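Local coordinates for hypothetical protein Rv2991 (PDB 1RFE), which is of uncertain function but probably binds coenzyme F420 within an FMN-binding split-barrel type fold, consistent with an oxidoreductase role, at residues Trp42-Asp47 / Gly105-Glu110. Sequence-based numbering, arbitrary orientation.
Sequences WYAVID and GVSVWE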
loop_
_atom_site.group_PDB
_atom_site.type_symbol
_atom_site.label_atom_id
_atom_site.label_comp_id
_atom_site.label_asym_id
_atom_site.label_seq_id
_atom_site.Cartn_x
_atom_site.Cartn_y
_atom_site.Cartn_z
ATOM N N TRP A 42 4.256 -5.471 1.820
ATOM C CA TRP A 42 4.148 -4.739 3.076
ATOM C C TRP A 42 4.607 -3.323 2.850
ATOM O O TRP A 42 5.258 -3.022 1.860
ATOM C CB TRP A 42 4.993 -5.341 4.159
ATOM C CG TRP A 42 4.468 -6.639 4.678
ATOM C CD1 TRP A 42 3.301 -7.259 4.344
ATOM C CD2 TRP A 42 5.094 -7.467 5.649
ATOM N NE1 TRP A 42 3.169 -8.437 5.047
ATOM C CE2 TRP A 42 4.256 -8.580 5.865
ATOM C CE3 TRP A 42 6.277 -7.369 6.390
ATOM C CZ2 TRP A 42 4.578 -9.606 6.772
ATOM C CZ3 TRP A 42 6.601 -8.401 7.310
ATOM C CH2 TRP A 42 5.762 -9.490 7.477
ATOM N N TYR A 43 4.250 -2.439 3.761
ATOM C CA TYR A 43 4.532 -1.036 3.524
ATOM C C TYR A 43 4.706 -0.221 4.754
ATOM O O TYR A 43 4.324 -0.629 5.898
ATOM C CB TYR A 43 3.477 -0.423 2.582
ATOM C CG TYR A 43 2.076 -0.470 3.086
ATOM C CD1 TYR A 43 1.529 0.605 3.803
ATOM C CD2 TYR A 43 1.281 -1.585 2.851
ATOM C CE1 TYR A 43 0.191 0.546 4.269
ATOM C CE2 TYR A 43 -0.062 -1.625 3.309
ATOM C CZ TYR A 43 -0.588 -0.567 4.008
ATOM O OH TYR A 43 -1.900 -0.645 4.455
ATOM N N ALA A 44 5.300 0.942 4.511
ATOM C CA ALA A 44 5.397 2.006 5.486
ATOM C C ALA A 44 4.329 3.058 5.267
ATOM O O ALA A 44 3.786 3.207 4.151
ATOM C CB ALA A 44 6.790 2.646 5.474
ATOM N N VAL A 45 4.021 3.778 6.347
ATOM C CA VAL A 45 3.122 4.935 6.306
ATOM C C VAL A 45 3.786 6.134 6.974
ATOM O O VAL A 45 4.120 6.087 8.174
ATOM C CB VAL A 45 1.744 4.668 6.993
ATOM C CG1 VAL A 45 0.808 5.802 6.712
ATOM C CG2 VAL A 45 1.084 3.326 6.496
ATOM N N ILE A 46 3.982 7.204 6.226
ATOM C CA ILE A 46 4.682 8.387 6.726
ATOM C C ILE A 46 3.945 9.669 6.307
ATOM O O ILE A 46 3.753 9.908 5.127
ATOM C CB ILE A 46 6.086 8.423 6.155
ATOM C CG1 ILE A 46 6.855 7.151 6.551
ATOM C CG2 ILE A 46 6.811 9.712 6.600
ATOM C CD1 ILE A 46 8.039 6.926 5.739
ATOM N N ASP A 47 3.511 10.463 7.298
ATOM C CA ASP A 47 2.766 11.706 7.052
ATOM C C ASP A 47 1.579 11.492 6.113
ATOM O O ASP A 47 1.356 12.275 5.175
ATOM C CB ASP A 47 3.690 12.807 6.460
ATOM C CG ASP A 47 4.800 13.214 7.414
ATOM O OD1 ASP A 47 4.520 13.267 8.648
ATOM O OD2 ASP A 47 5.980 13.480 7.020
ATOM N N GLY A 105 12.220 2.548 7.205
ATOM C CA GLY A 105 12.649 1.363 7.910
ATOM C C GLY A 105 11.981 1.267 9.275
ATOM O O GLY A 105 11.543 0.191 9.669
ATOM N N VAL A 106 11.838 2.420 9.943
ATOM C CA VAL A 106 11.238 2.496 11.253
ATOM C C VAL A 106 9.747 2.231 11.218
ATOM O O VAL A 106 9.202 1.637 12.154
ATOM C CB VAL A 106 11.623 3.832 11.933
ATOM C CG1 VAL A 106 10.706 4.210 13.092
ATOM C CG2 VAL A 106 13.117 3.753 12.414
ATOM N N SER A 107 9.070 2.706 10.167
ATOM C CA SER A 107 7.643 2.540 10.049
ATOM C C SER A 107 7.319 1.079 9.779
ATOM O O SER A 107 6.371 0.548 10.357
ATOM C CB SER A 107 6.999 3.518 9.021
ATOM O OG SER A 107 5.726 3.072 8.648
ATOM N N VAL A 108 8.116 0.413 8.948
ATOM C CA VAL A 108 7.937 -0.964 8.650
ATOM C C VAL A 108 8.202 -1.825 9.895
ATOM O O VAL A 108 7.475 -2.778 10.160
ATOM C CB VAL A 108 8.869 -1.461 7.489
ATOM C CG1 VAL A 108 8.942 -2.997 7.488
ATOM C CG2 VAL A 108 8.383 -0.932 6.102
ATOM N N TRP A 109 9.241 -1.466 10.631
ATOM C CA TRP A 109 9.569 -2.097 11.883
ATOM C C TRP A 109 8.440 -1.991 12.896
ATOM O O TRP A 109 8.060 -2.986 13.482
ATOM C CB TRP A 109 10.830 -1.518 12.471
ATOM C CG TRP A 109 11.249 -2.166 13.734
ATOM C CD1 TRP A 109 10.851 -1.868 15.016
ATOM C CD2 TRP A 109 12.183 -3.212 13.837
ATOM N NE1 TRP A 109 11.512 -2.684 15.902
ATOM C CE2 TRP A 109 12.322 -3.525 15.187
ATOM C CE3 TRP A 109 12.968 -3.913 12.891
ATOM C CZ2 TRP A 109 13.197 -4.517 15.630
ATOM C CZ3 TRP A 109 13.806 -4.890 13.319
ATOM C CH2 TRP A 109 13.920 -5.186 14.690
ATOM N N GLU A 110 7.873 -0.825 13.048
ATOM C CA GLU A 110 6.816 -0.614 13.978
ATOM C C GLU A 110 5.496 -1.247 13.542
ATOM O O GLU A 110 4.728 -1.731 14.373
ATOM C CB GLU A 110 6.658 0.867 14.228
ATOM C CG GLU A 110 7.816 1.399 15.097
ATOM C CD GLU A 110 7.570 2.773 15.672
ATOM O OE1 GLU A 110 6.942 3.597 14.971
ATOM O OE2 GLU A 110 8.061 3.039 16.807
#
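The backbone N of V45 donates a nearly straight hydrogen bond to OG of S107, N to OG 2.9 Å with an N-H...O angle of 162°, and so ties a strand to the helix packed against it. The setting is the split beta-barrel of the pyridoxamine 5'-phosphate oxidase-like family: the end of strand 36-46 meets helix 98-112, their local axes approaching to 7.0 Å and running at 121° to one another. A strand can offer an N-H to something other than a neighbouring strand, and here a helical hydroxyl takes it. With OG anti to the backbone N (chi1 162°), S107 holds its oxygen up against the strand, and the same oxygen sits 3.4 Å from CA of A44 and equally close to CB of that residue. A44 and V108 lie closest across the contact, CA to CA 5.0 Å. A small apolar contact flanks the polar bond. CG2 of V108, placed anti to its own carbonyl carbon and beside the backbone N, lies against the backbone N and the methyl of A44, reaching N at 3.9 Å and CB at 4.0 Å, and the V108 side chain also touches M127 of helix 122-127. Further along the strand, the side chain of I46 also touches R103 and V104 on the preceding turn of helix 98-112. Beyond these residues the helix grips the strand again, since NE of R111 hydrogen-bonds to O of Y43, and OH of Y112 to the backbone N of Y43, whereas the phenol of Y43 turns to the other side and bonds through OH to O of V19. At the I46 end the contact thins to a single loose approach, CG1 of I46 to CB of S107 at 4.4 Å.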